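Local coordinates for protein glycoside hydrolase family 31 (Trueperella pyogenes, PDB 5I0F) that degrades the cyclic glucan cycloalternan as a family 31 glycoside hydrolase, through a covalent glycosyl-enzyme intermediate, at residues W153-S157 and A158-R162; I24-A27 and G28-L31; I139-G143 and D144-P148; L185-R188 and G189-L192; Y13-S16 and L17-Y21. All coordinates share one frame; numbering follows the deposited sequence.

Contact 1: residues W153-S157 and A158-R162; sequences WLVSS and AGTHR
Ser156 and His161 meet at the closed end of a beta hairpin, where strand 152-155 turns back into strand 160-168 of a six-stranded antiparallel sheet. Ser156 OG lies 2.8 Å from His161 NE2, at the imidazole edge and near its plane; either atom could be the donor. A chi1 of 69° holds the hydroxyl between the backbone N and the carbonyl carbon, inside the turn, where it also takes weak bonds from Ala158 N and Gly159 N.

Backbone groups account for most of the other polar atoms. Leu154 N gives to Arg162 O at 2.9 Å, and His161 N gives to Leu154 O at 2.8 Å. Nearer the turn, Ser156 N reaches Gly159 O at 2.8 Å. All three are almost straight, with N-H...O angles of at least 172°. Arg162 N, in contrast, is buried with no partner in the model.

Val155 and Thr160 form a non-hydrogen-bonded pair, their CA atoms 4.4 Å apart, and their side chains run alongside each other. Two polar ends are satisfied by more distant residues: Arg162 NE pairs with Glu251 and Ser157 OG bonds to Asp104. Leu154 and Arg162 share the sheet face turned away from Val155, where Leu154 CD2 sits over one face of the guanidinium, 3.6 Å from Arg162 NH2.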
loop_
_atom_site.group_PDB
_atom_site.type_symbol
_atom_site.label_atom_id
_atom_site.label_comp_id
_atom_site.label_asym_id
_atom_site.label_seq_id
_atom_site.Cartn_x
_atom_site.Cartn_y
_atom_site.Cartn_z
ATOM N N TRP A 153 26.830 14.669 -0.263
ATOM C CA TRP A 153 26.727 13.700 0.855
ATOM C C TRP A 153 26.471 14.473 2.135
ATOM O O TRP A 153 27.184 15.438 2.414
ATOM C CB TRP A 153 28.020 12.877 0.961
ATOM C CG TRP A 153 28.368 12.164 -0.318
ATOM C CD1 TRP A 153 29.104 12.652 -1.354
ATOM C CD2 TRP A 153 27.967 10.841 -0.692
ATOM N NE1 TRP A 153 29.194 11.708 -2.363
ATOM C CE2 TRP A 153 28.511 10.583 -1.974
ATOM C CE3 TRP A 153 27.228 9.827 -0.049
ATOM C CZ2 TRP A 153 28.311 9.369 -2.648
ATOM C CZ3 TRP A 153 27.026 8.624 -0.714
ATOM C CH2 TRP A 153 27.575 8.401 -2.014
ATOM N N LEU A 154 25.437 14.078 2.885
ATOM C CA LEU A 154 25.054 14.766 4.115
ATOM C C LEU A 154 25.851 14.148 5.261
ATOM O O LEU A 154 25.549 13.034 5.702
ATOM C CB LEU A 154 23.543 14.684 4.357
ATOM C CG LEU A 154 23.025 15.491 5.564
ATOM C CD1 LEU A 154 23.311 16.977 5.412
ATOM C CD2 LEU A 154 21.538 15.242 5.781
ATOM N N VAL A 155 26.852 14.879 5.739
ATOM C CA VAL A 155 27.848 14.331 6.663
ATOM C C VAL A 155 27.926 15.088 7.983
ATOM O O VAL A 155 27.798 16.307 8.018
ATOM C CB VAL A 155 29.268 14.288 6.055
ATOM C CG1 VAL A 155 29.306 13.347 4.857
ATOM C CG2 VAL A 155 29.783 15.680 5.696
ATOM N N SER A 156 28.170 14.343 9.052
ATOM C CA SER A 156 28.454 14.911 10.373
ATOM C C SER A 156 29.660 14.186 10.950
ATOM O O SER A 156 30.222 13.301 10.306
ATOM C CB SER A 156 27.256 14.737 11.304
ATOM O OG SER A 156 27.070 13.374 11.639
ATOM N N SER A 157 30.051 14.553 12.162
ATOM C CA SER A 157 31.089 13.814 12.875
ATOM C C SER A 157 30.675 12.365 13.172
ATOM O O SER A 157 31.529 11.512 13.353
ATOM C CB SER A 157 31.455 14.533 14.177
ATOM O OG SER A 157 30.327 14.636 15.018
ATOM N N ALA A 158 29.371 12.109 13.239
ATOM C CA ALA A 158 28.825 10.754 13.410
ATOM C C ALA A 158 28.960 9.873 12.159
ATOM O O ALA A 158 29.175 8.668 12.276
ATOM C CB ALA A 158 27.361 10.817 13.843
ATOM N N GLY A 159 28.843 10.457 10.969
ATOM C CA GLY A 159 28.957 9.678 9.732
ATOM C C GLY A 159 28.240 10.331 8.575
ATOM O O GLY A 159 28.171 11.561 8.512
ATOM N N THR A 160 27.700 9.503 7.673
ATOM C CA THR A 160 27.087 9.961 6.424
ATOM C C THR A 160 25.633 9.491 6.390
ATOM O O THR A 160 25.365 8.290 6.454
ATOM C CB THR A 160 27.869 9.408 5.209
ATOM O OG1 THR A 160 29.251 9.701 5.393
ATOM C CG2 THR A 160 27.396 10.041 3.905
ATOM N N HIS A 161 24.701 10.434 6.321
ATOM C CA HIS A 161 23.293 10.133 6.594
ATOM C C HIS A 161 22.422 9.995 5.358
ATOM O O HIS A 161 21.496 9.171 5.353
ATOM C CB HIS A 161 22.703 11.187 7.519
ATOM C CG HIS A 161 23.537 11.433 8.735
ATOM N ND1 HIS A 161 23.576 10.560 9.795
ATOM C CD2 HIS A 161 24.407 12.424 9.035
ATOM C CE1 HIS A 161 24.418 11.012 10.708
ATOM N NE2 HIS A 161 24.939 12.141 10.268
ATOM N N ARG A 162 22.686 10.826 4.356
ATOM C CA ARG A 162 21.914 10.847 3.094
ATOM C C ARG A 162 22.827 11.210 1.929
ATOM O O ARG A 162 23.931 11.737 2.122
ATOM C CB ARG A 162 20.769 11.863 3.166
ATOM C CG ARG A 162 19.685 11.526 4.183
ATOM C CD ARG A 162 18.313 12.047 3.784
ATOM N NE ARG A 162 18.283 13.504 3.759
ATOM C CZ ARG A 162 18.125 14.287 4.823
ATOM N NH1 ARG A 162 17.996 13.787 6.048
ATOM N NH2 ARG A 162 18.115 15.601 4.663
#

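Contact 2: residues I24-A27 and G28-L31; sequences IPIA and GQSL
Ile26 and Gln29 are joined first by a direct backbone hydrogen bond. Gln29 N donates to Ile26 O at 3.3 Å, a fairly long bond with an N-H...O angle of 157°, and the donor stands above the carbonyl plane instead of meeting a lone pair. The intervening residues supply the bend: Ala27 has the polyproline-like backbone angles of the second position of the turn, whereas Gly28 takes a positive phi of 81°, which favours glycine. Gly28 O accepts a bond from His99 ND1.

A second polar link runs through water. Ile26 N donates to a water 2.9 Å away, and that water donates in turn to Ser30 O at 3.0 Å. The solvent molecule therefore ties the first residue of the turn to Ser30, just beyond its last, joining residues four apart in sequence where the direct bond joins residues three apart.

The remaining contacts are apolar or nearly so. Ile26 and Gln29 lie side by side and point the same way, with the extended Gln29 chain carrying its amide along the isoleucine; Ile26 CG2 comes within 3.9 Å of Gln29 NE2. Farther from the bend, Pro25 and Leu31 meet at an angle, and Pro25 CG approaches Leu31 CD1 to 4.0 Å. Both of these side chains also touch Leu100 and Leu126, so the pair belongs to the packing of the surrounding N-terminal domain. The backbone angles and the bond spanning Ile26 to Gln29 define a type II beta turn, here leading into strand 31-37.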
loop_
_atom_site.group_PDB
_atom_site.type_symbol
_atom_site.label_atom_id
_atom_site.label_comp_id
_atom_site.label_asym_id
_atom_site.label_seq_id
_atom_site.Cartn_x
_atom_site.Cartn_y
_atom_site.Cartn_z
ATOM N N ILE A 24 17.443 14.993 11.547
ATOM C CA ILE A 24 18.906 15.042 11.333
ATOM C C ILE A 24 19.263 16.536 11.190
ATOM O O ILE A 24 19.044 17.128 10.120
ATOM C CB ILE A 24 19.328 14.262 10.054
ATOM C CG1 ILE A 24 18.921 12.777 10.140
ATOM C CG2 ILE A 24 20.826 14.414 9.768
ATOM C CD1 ILE A 24 19.545 12.003 11.291
ATOM N N PRO A 25 19.781 17.165 12.274
ATOM C CA PRO A 25 20.047 18.603 12.232
ATOM C C PRO A 25 21.070 19.016 11.161
ATOM O O PRO A 25 22.072 18.316 10.954
ATOM C CB PRO A 25 20.581 18.901 13.641
ATOM C CG PRO A 25 20.003 17.821 14.491
ATOM C CD PRO A 25 20.024 16.611 13.619
ATOM N N ILE A 26 20.790 20.135 10.479
ATOM C CA ILE A 26 21.646 20.659 9.419
ATOM C C ILE A 26 22.190 22.017 9.872
ATOM O O ILE A 26 21.424 22.917 10.206
ATOM C CB ILE A 26 20.893 20.743 8.061
ATOM C CG1 ILE A 26 20.518 19.320 7.614
ATOM C CG2 ILE A 26 21.751 21.418 6.997
ATOM C CD1 ILE A 26 19.805 19.239 6.280
ATOM N N ALA A 27 23.520 22.137 9.887
ATOM C CA ALA A 27 24.195 23.394 10.244
ATOM C C ALA A 27 23.725 24.540 9.357
ATOM O O ALA A 27 23.509 24.357 8.153
ATOM C CB ALA A 27 25.706 23.240 10.124
ATOM N N GLY A 28 23.543 25.713 9.960
ATOM C CA GLY A 28 23.105 26.910 9.232
ATOM C C GLY A 28 21.609 27.023 8.959
ATOM O O GLY A 28 21.162 28.061 8.474
ATOM N N GLN A 29 20.838 25.972 9.245
ATOM C CA GLN A 29 19.381 25.982 9.086
ATOM C C GLN A 29 18.770 26.084 10.485
ATOM O O GLN A 29 19.480 25.946 11.474
ATOM C CB GLN A 29 18.892 24.685 8.457
ATOM C CG GLN A 29 19.238 24.473 6.999
ATOM C CD GLN A 29 18.441 23.326 6.378
ATOM O OE1 GLN A 29 17.538 22.739 7.005
ATOM N NE2 GLN A 29 18.769 22.998 5.140
ATOM N N SER A 30 17.458 26.310 10.556
ATOM C CA SER A 30 16.767 26.333 11.842
ATOM C C SER A 30 16.656 24.906 12.388
ATOM O O SER A 30 16.600 23.937 11.614
ATOM C CB SER A 30 15.380 26.946 11.718
ATOM O OG SER A 30 14.532 26.079 10.986
ATOM N N LEU A 31 16.671 24.794 13.713
ATOM C CA LEU A 31 16.444 23.535 14.408
ATOM C C LEU A 31 15.371 23.781 15.460
ATOM O O LEU A 31 15.576 24.600 16.357
ATOM C CB LEU A 31 17.727 23.049 15.090
ATOM C CG LEU A 31 17.619 21.710 15.823
ATOM C CD1 LEU A 31 17.182 20.605 14.862
ATOM C CD2 LEU A 31 18.904 21.324 16.547
HETATM O O HOH W 1 18.943 22.085 11.558
#

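Contact 3: residues I139-G143 and D144-P148; sequences IDIDG and DRFIP
Ile141 and Phe146 face each other across the loop that leaves strand 138-141, an outermost strand of a mixed five-stranded sheet. The contact is a CH-pi interaction: Ile141 CG2 lies 3.7 Å from the centroid of the Phe146 ring. It stands only 18° off the ring normal, which places the methyl over the face. Phe146 is swung back onto the strand by a chi1 of 178°, with CG anti to its backbone N. Ile139, two residues earlier, meets the far end of the same ring, its CB 4.0 Å from Phe146 CZ.

These side chains lie between two sheets, as in a beta-sandwich. Ile139 and Ile141 also touch Val266 of strand 263-271 in their own sheet, while Ile139 and Phe146 both touch Phe165 of strand 160-168 in the other.

No direct hydrogen bond spans the loop; a water does so instead, donating to Asp142 O at 3.0 Å. The same water accepts from Phe146 N at 2.8 Å. At the outer bend, Gly143 has a positive phi that favours glycine. Asp144 OD1 makes a long salt bridge of 3.4 Å with Arg145 NE, and the other end of that arginine pairs through NH2 with Glu173 OE2.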
loop_
_atom_site.group_PDB
_atom_site.type_symbol
_atom_site.label_atom_id
_atom_site.label_comp_id
_atom_site.label_asym_id
_atom_site.label_seq_id
_atom_site.Cartn_x
_atom_site.Cartn_y
_atom_site.Cartn_z
ATOM N N ILE A 139 28.554 6.479 -6.086
ATOM C CA ILE A 139 27.352 6.010 -6.753
ATOM C C ILE A 139 27.770 5.002 -7.836
ATOM O O ILE A 139 28.439 5.377 -8.802
ATOM C CB ILE A 139 26.555 7.158 -7.420
ATOM C CG1 ILE A 139 26.311 8.333 -6.460
ATOM C CG2 ILE A 139 25.235 6.636 -7.959
ATOM C CD1 ILE A 139 25.487 8.009 -5.249
ATOM N N ASP A 140 27.379 3.741 -7.664
ATOM C CA ASP A 140 27.672 2.678 -8.630
ATOM C C ASP A 140 26.525 2.700 -9.649
ATOM O O ASP A 140 25.431 2.193 -9.371
ATOM C CB ASP A 140 27.793 1.329 -7.891
ATOM C CG ASP A 140 27.995 0.131 -8.833
ATOM O OD1 ASP A 140 28.171 0.350 -10.038
ATOM O OD2 ASP A 140 27.958 -1.032 -8.362
ATOM N N ILE A 141 26.770 3.344 -10.785
ATOM C CA ILE A 141 25.747 3.582 -11.809
ATOM C C ILE A 141 26.410 3.611 -13.201
ATOM O O ILE A 141 27.463 4.200 -13.362
ATOM C CB ILE A 141 24.981 4.914 -11.552
ATOM C CG1 ILE A 141 23.858 5.115 -12.586
ATOM C CG2 ILE A 141 25.924 6.118 -11.566
ATOM C CD1 ILE A 141 22.870 6.228 -12.265
ATOM N N ASP A 142 25.773 2.973 -14.175
ATOM C CA ASP A 142 26.257 2.888 -15.554
ATOM C C ASP A 142 25.400 3.809 -16.422
ATOM O O ASP A 142 24.668 4.634 -15.890
ATOM C CB ASP A 142 26.180 1.429 -16.023
ATOM C CG ASP A 142 27.041 0.510 -15.172
ATOM O OD1 ASP A 142 28.246 0.792 -15.057
ATOM O OD2 ASP A 142 26.522 -0.477 -14.595
ATOM N N GLY A 143 25.503 3.708 -17.746
ATOM C CA GLY A 143 24.617 4.479 -18.631
ATOM C C GLY A 143 25.068 5.918 -18.765
ATOM O O GLY A 143 26.129 6.286 -18.259
ATOM N N ASP A 144 24.260 6.740 -19.426
ATOM C CA ASP A 144 24.690 8.089 -19.843
ATOM C C ASP A 144 23.915 9.265 -19.232
ATOM O O ASP A 144 24.218 10.409 -19.563
ATOM C CB ASP A 144 24.706 8.204 -21.398
ATOM C CG ASP A 144 23.319 7.984 -22.053
ATOM O OD1 ASP A 144 22.274 8.238 -21.428
ATOM O OD2 ASP A 144 23.274 7.554 -23.229
ATOM N N ARG A 145 22.931 9.011 -18.362
ATOM C CA ARG A 145 22.145 10.115 -17.773
ATOM C C ARG A 145 22.627 10.617 -16.410
ATOM O O ARG A 145 22.237 11.697 -15.989
ATOM C CB ARG A 145 20.658 9.752 -17.709
ATOM C CG ARG A 145 20.026 9.424 -19.067
ATOM C CD ARG A 145 20.264 10.490 -20.134
ATOM N NE ARG A 145 19.481 10.217 -21.350
ATOM C CZ ARG A 145 18.207 10.564 -21.554
ATOM N NH1 ARG A 145 17.526 11.259 -20.643
ATOM N NH2 ARG A 145 17.613 10.225 -22.710
ATOM N N PHE A 146 23.472 9.852 -15.730
ATOM C CA PHE A 146 24.051 10.287 -14.446
ATOM C C PHE A 146 24.895 11.531 -14.658
ATOM O O PHE A 146 25.722 11.547 -15.553
ATOM C CB PHE A 146 24.936 9.173 -13.892
ATOM C CG PHE A 146 25.632 9.506 -12.590
ATOM C CD1 PHE A 146 24.902 9.855 -11.464
ATOM C CD2 PHE A 146 27.018 9.409 -12.474
ATOM C CE1 PHE A 146 25.532 10.123 -10.254
ATOM C CE2 PHE A 146 27.652 9.669 -11.264
ATOM C CZ PHE A 146 26.910 10.038 -10.161
ATOM N N ILE A 147 24.685 12.553 -13.834
ATOM C CA ILE A 147 25.474 13.775 -13.849
ATOM C C ILE A 147 26.635 13.583 -12.863
ATOM O O ILE A 147 26.425 13.634 -11.642
ATOM C CB ILE A 147 24.617 14.985 -13.406
ATOM C CG1 ILE A 147 23.347 15.132 -14.285
ATOM C CG2 ILE A 147 25.435 16.264 -13.386
ATOM C CD1 ILE A 147 23.600 15.362 -15.764
ATOM N N PRO A 148 27.856 13.332 -13.375
ATOM C CA PRO A 148 28.930 12.885 -12.472
ATOM C C PRO A 148 29.364 13.857 -11.366
ATOM O O PRO A 148 29.817 13.399 -10.327
ATOM C CB PRO A 148 30.095 12.544 -13.411
ATOM C CG PRO A 148 29.786 13.187 -14.713
ATOM C CD PRO A 148 28.309 13.431 -14.781
HETATM O O HOH W 2 23.000 7.161 -16.077
#

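Contact 4: residues L185-R188 and G189-L192; sequences LDQR and GLRL
Gln187 and Leu190 are linked by one backbone hydrogen bond, Leu190 N to Gln187 O at 3.1 Å. Its N-H...O angle is 149°, with the donor tilted from the carbonyl plane. A side-chain bond prepares the bend: Asp186 OD1 accepts from Arg188 N at 3.0 Å, the donor arriving from above the carboxylate plane. The same carboxylate bonds to Val175 N and His174 ND1, which fixes the start of the turn against strand 174-179. The Arg188 chain is extended from CG to NE, and its guanidinium bonds to the carbonyls of Ser245, Glu170 and Glu173. At the Gln187 amide nitrogen, NE2 is bonded to Gln184 O and Asp183 OD1.

Van der Waals contacts gather round the oxygen of that amide. The chain bends at chi2 (-77°), and OE1 is thereby brought against two leucines. Leu190 CD1 lies 3.6 Å from Gln187 OE1, and Leu192 CD2 approaches that oxygen to 3.5 Å, the Leu192 side chain crossing the glutamine at about a right angle.

Gly189 has backbone angles that call for glycine, since a CB there would be jammed against Arg188 O. Together these features describe an Asx turn at Asp186 running directly into a type II beta turn, Gln187 to Leu190, which delivers the chain into strand 191-194.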
loop_
_atom_site.group_PDB
_atom_site.type_symbol
_atom_site.label_atom_id
_atom_site.label_comp_id
_atom_site.label_asym_id
_atom_site.label_seq_id
_atom_site.Cartn_x
_atom_site.Cartn_y
_atom_site.Cartn_z
ATOM N N LEU A 185 -0.413 9.498 -14.181
ATOM C CA LEU A 185 0.443 8.510 -14.847
ATOM C C LEU A 185 1.873 9.023 -15.030
ATOM O O LEU A 185 2.844 8.337 -14.669
ATOM C CB LEU A 185 -0.140 8.135 -16.215
ATOM C CG LEU A 185 0.669 7.221 -17.143
ATOM C CD1 LEU A 185 0.855 5.869 -16.502
ATOM C CD2 LEU A 185 0.009 7.071 -18.510
ATOM N N ASP A 186 1.987 10.217 -15.619
ATOM C CA ASP A 186 3.281 10.838 -15.867
ATOM C C ASP A 186 3.657 11.642 -14.618
ATOM O O ASP A 186 3.013 12.636 -14.276
ATOM C CB ASP A 186 3.189 11.723 -17.120
ATOM C CG ASP A 186 4.521 12.298 -17.559
ATOM O OD1 ASP A 186 5.582 12.121 -16.887
ATOM O OD2 ASP A 186 4.478 12.972 -18.613
ATOM N N GLN A 187 4.701 11.199 -13.938
ATOM C CA GLN A 187 5.166 11.849 -12.733
ATOM C C GLN A 187 6.070 13.070 -12.982
ATOM O O GLN A 187 6.438 13.776 -12.039
ATOM C CB GLN A 187 5.889 10.834 -11.865
ATOM C CG GLN A 187 4.966 9.717 -11.395
ATOM C CD GLN A 187 4.072 10.154 -10.264
ATOM O OE1 GLN A 187 4.551 10.630 -9.228
ATOM N NE2 GLN A 187 2.765 9.990 -10.440
ATOM N N ARG A 188 6.416 13.346 -14.230
ATOM C CA ARG A 188 7.224 14.553 -14.514
ATOM C C ARG A 188 6.541 15.811 -13.996
ATOM O O ARG A 188 5.331 15.994 -14.188
ATOM C CB ARG A 188 7.525 14.684 -15.986
ATOM C CG ARG A 188 8.508 15.807 -16.270
ATOM C CD ARG A 188 9.002 15.778 -17.700
ATOM N NE ARG A 188 10.057 16.771 -17.841
ATOM C CZ ARG A 188 10.925 16.832 -18.842
ATOM N NH1 ARG A 188 10.891 15.947 -19.841
ATOM N NH2 ARG A 188 11.858 17.785 -18.817
ATOM N N GLY A 189 7.323 16.672 -13.336
ATOM C CA GLY A 189 6.795 17.877 -12.706
ATOM C C GLY A 189 6.466 17.763 -11.221
ATOM O O GLY A 189 6.174 18.773 -10.578
ATOM N N LEU A 190 6.491 16.540 -10.682
ATOM C CA LEU A 190 6.087 16.274 -9.315
ATOM C C LEU A 190 7.300 16.003 -8.430
ATOM O O LEU A 190 8.360 15.575 -8.919
ATOM C CB LEU A 190 5.146 15.054 -9.250
ATOM C CG LEU A 190 3.835 15.101 -10.051
ATOM C CD1 LEU A 190 3.006 13.834 -9.785
ATOM C CD2 LEU A 190 3.042 16.359 -9.739
ATOM N N ARG A 191 7.127 16.280 -7.145
ATOM C CA ARG A 191 8.036 15.823 -6.104
ATOM C C ARG A 191 7.295 14.743 -5.318
ATOM O O ARG A 191 6.139 14.931 -4.925
ATOM C CB ARG A 191 8.449 16.947 -5.163
ATOM C CG ARG A 191 9.087 18.143 -5.864
ATOM C CD ARG A 191 9.454 19.271 -4.900
ATOM N NE ARG A 191 9.952 20.412 -5.676
ATOM C CZ ARG A 191 9.214 21.361 -6.267
ATOM N NH1 ARG A 191 7.887 21.396 -6.141
ATOM N NH2 ARG A 191 9.823 22.314 -6.989
ATOM N N LEU A 192 7.955 13.627 -5.086
ATOM C CA LEU A 192 7.337 12.502 -4.377
ATOM C C LEU A 192 8.374 11.731 -3.583
ATOM O O LEU A 192 9.520 12.141 -3.497
ATOM C CB LEU A 192 6.621 11.602 -5.380
ATOM C CG LEU A 192 7.548 10.960 -6.408
ATOM C CD1 LEU A 192 7.169 9.525 -6.624
ATOM C CD2 LEU A 192 7.551 11.701 -7.720
#

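Contact 5: residues Y13-S16 and L17-Y21; sequences YARS and LDQLY
Ser16 and Asp18 make the shortest polar contact: Ser16 OG donates to Asp18 OD1 at 2.7 Å, meeting the oxygen nearly along its C-O axis. The same hydroxyl accepts from Ile9 N, while Asp18 OD2 forms a salt bridge with Arg5 NE, so both groups are gripped from two directions.

Ser16 N also bonds across the bend, to Gln19 OE1 at 3.0 Å. The donor lies 37° above the plane of the side-chain carbonyl. Gln19 NE2 gives in turn to Leu20 O at 3.0 Å, with that acceptor in the plane of the amide, and the two bonds together fix the rotation of the glutamine end. A water sits 2.9 Å from Gln19 OE1 and near Ala14 O, but it has more acceptors around it than protons to give.

Farther out, Arg15 lies over one face of the Tyr21 ring in a cation-pi contact. Arg15 CZ is 4.7 Å from the ring centroid and only 15° off the normal. The guanidinium is not stacked flat, however, since its plane is turned 63° from that of the ring. Arg15 NH1 has a stronger partner in Asp68.

The chemistry implies a bend leading into strand 20-21 that is held largely by side-chain polar groups, with the buried Asp18 probably kept ionised by Arg5 and the Ser16 hydroxyl.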
loop_
_atom_site.group_PDB
_atom_site.type_symbol
_atom_site.label_atom_id
_atom_site.label_comp_id
_atom_site.label_asym_id
_atom_site.label_seq_id
_atom_site.Cartn_x
_atom_site.Cartn_y
_atom_site.Cartn_z
ATOM N N TYR A 13 5.383 11.149 7.527
ATOM C CA TYR A 13 4.943 12.457 7.086
ATOM C C TYR A 13 4.524 13.427 8.200
ATOM O O TYR A 13 3.968 14.471 7.911
ATOM C CB TYR A 13 3.785 12.270 6.096
ATOM C CG TYR A 13 4.139 11.447 4.872
ATOM C CD1 TYR A 13 4.949 11.965 3.847
ATOM C CD2 TYR A 13 3.636 10.149 4.711
ATOM C CE1 TYR A 13 5.259 11.207 2.718
ATOM C CE2 TYR A 13 3.939 9.390 3.594
ATOM C CZ TYR A 13 4.755 9.905 2.601
ATOM O OH TYR A 13 5.020 9.094 1.497
ATOM N N ALA A 14 4.787 13.093 9.462
ATOM C CA ALA A 14 4.335 13.930 10.565
ATOM C C ALA A 14 5.385 13.925 11.660
ATOM O O ALA A 14 6.160 12.964 11.800
ATOM C CB ALA A 14 3.009 13.450 11.111
ATOM N N ARG A 15 5.403 15.024 12.405
ATOM C CA ARG A 15 6.275 15.169 13.566
ATOM C C ARG A 15 5.457 15.043 14.839
ATOM O O ARG A 15 4.321 15.525 14.898
ATOM C CB ARG A 15 6.967 16.531 13.540
ATOM C CG ARG A 15 7.679 16.839 12.226
ATOM C CD ARG A 15 7.936 18.327 12.074
ATOM N NE ARG A 15 6.697 19.105 12.040
ATOM C CZ ARG A 15 6.564 20.374 12.441
ATOM N NH1 ARG A 15 5.364 20.955 12.350
ATOM N NH2 ARG A 15 7.597 21.072 12.941
ATOM N N SER A 16 6.040 14.400 15.849
ATOM C CA SER A 16 5.493 14.397 17.210
ATOM C C SER A 16 6.031 15.598 18.001
ATOM O O SER A 16 6.932 16.312 17.548
ATOM C CB SER A 16 5.798 13.064 17.921
ATOM O OG SER A 16 7.132 12.647 17.743
ATOM N N LEU A 17 5.483 15.812 19.193
ATOM C CA LEU A 17 5.852 16.967 20.016
ATOM C C LEU A 17 7.169 16.815 20.790
ATOM O O LEU A 17 7.603 17.760 21.459
ATOM C CB LEU A 17 4.716 17.270 21.004
ATOM C CG LEU A 17 3.411 17.729 20.367
ATOM C CD1 LEU A 17 2.303 17.804 21.407
ATOM C CD2 LEU A 17 3.585 19.075 19.678
ATOM N N ASP A 18 7.797 15.650 20.709
ATOM C CA ASP A 18 8.949 15.297 21.548
ATOM C C ASP A 18 10.264 15.114 20.753
ATOM O O ASP A 18 11.173 14.430 21.222
ATOM C CB ASP A 18 8.617 14.000 22.321
ATOM C CG ASP A 18 8.358 12.812 21.399
ATOM O OD1 ASP A 18 8.279 13.004 20.155
ATOM O OD2 ASP A 18 8.235 11.684 21.919
ATOM N N GLN A 19 10.366 15.726 19.566
ATOM C CA GLN A 19 11.477 15.458 18.647
ATOM C C GLN A 19 12.252 16.695 18.217
ATOM O O GLN A 19 11.867 17.817 18.523
ATOM C CB GLN A 19 10.997 14.693 17.416
ATOM C CG GLN A 19 10.095 15.456 16.462
ATOM C CD GLN A 19 9.833 14.637 15.210
ATOM O OE1 GLN A 19 8.875 13.848 15.139
ATOM N NE2 GLN A 19 10.734 14.755 14.250
ATOM N N LEU A 20 13.367 16.444 17.530
ATOM C CA LEU A 20 14.041 17.459 16.742
ATOM C C LEU A 20 13.415 17.581 15.344
ATOM O O LEU A 20 13.021 16.572 14.759
ATOM C CB LEU A 20 15.506 17.100 16.570
ATOM C CG LEU A 20 16.357 17.014 17.830
ATOM C CD1 LEU A 20 17.784 16.643 17.447
ATOM C CD2 LEU A 20 16.315 18.330 18.574
ATOM N N TYR A 21 13.361 18.802 14.821
ATOM C CA TYR A 21 12.949 19.052 13.427
ATOM C C TYR A 21 13.866 20.101 12.774
ATOM O O TYR A 21 13.856 21.258 13.205
ATOM C CB TYR A 21 11.495 19.510 13.321
ATOM C CG TYR A 21 11.078 19.593 11.862
ATOM C CD1 TYR A 21 10.953 18.428 11.099
ATOM C CD2 TYR A 21 10.911 20.823 11.218
ATOM C CE1 TYR A 21 10.612 18.479 9.749
ATOM C CE2 TYR A 21 10.566 20.880 9.861
ATOM C CZ TYR A 21 10.417 19.701 9.141
ATOM O OH TYR A 21 10.078 19.726 7.807
HETATM O O HOH W 3 8.174 11.575 13.531
#

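Along the chain the order is contact 5, contact 2, contact 3, contact 1 and contact 4. Contacts 5 and 2, with centres about 14 Å apart, lie in the N-terminal domain: contact 5 leads into strand 20-21 and contact 2 lies in the connection from that strand to strand 31-37. They touch where Leu20 CD1 meets Pro25 CG at 3.9 Å. Contact 1 borders contact 2 through Leu154 and Ile24, and contact 3 through Trp153 and Ile139, so it packs against both the N-terminal domain and the strand of contact 3. Contacts 1 and 4 reach the same six-stranded sheet, yet their centres are about 28 Å apart. All five lie in the part of the chain before the barrel strands.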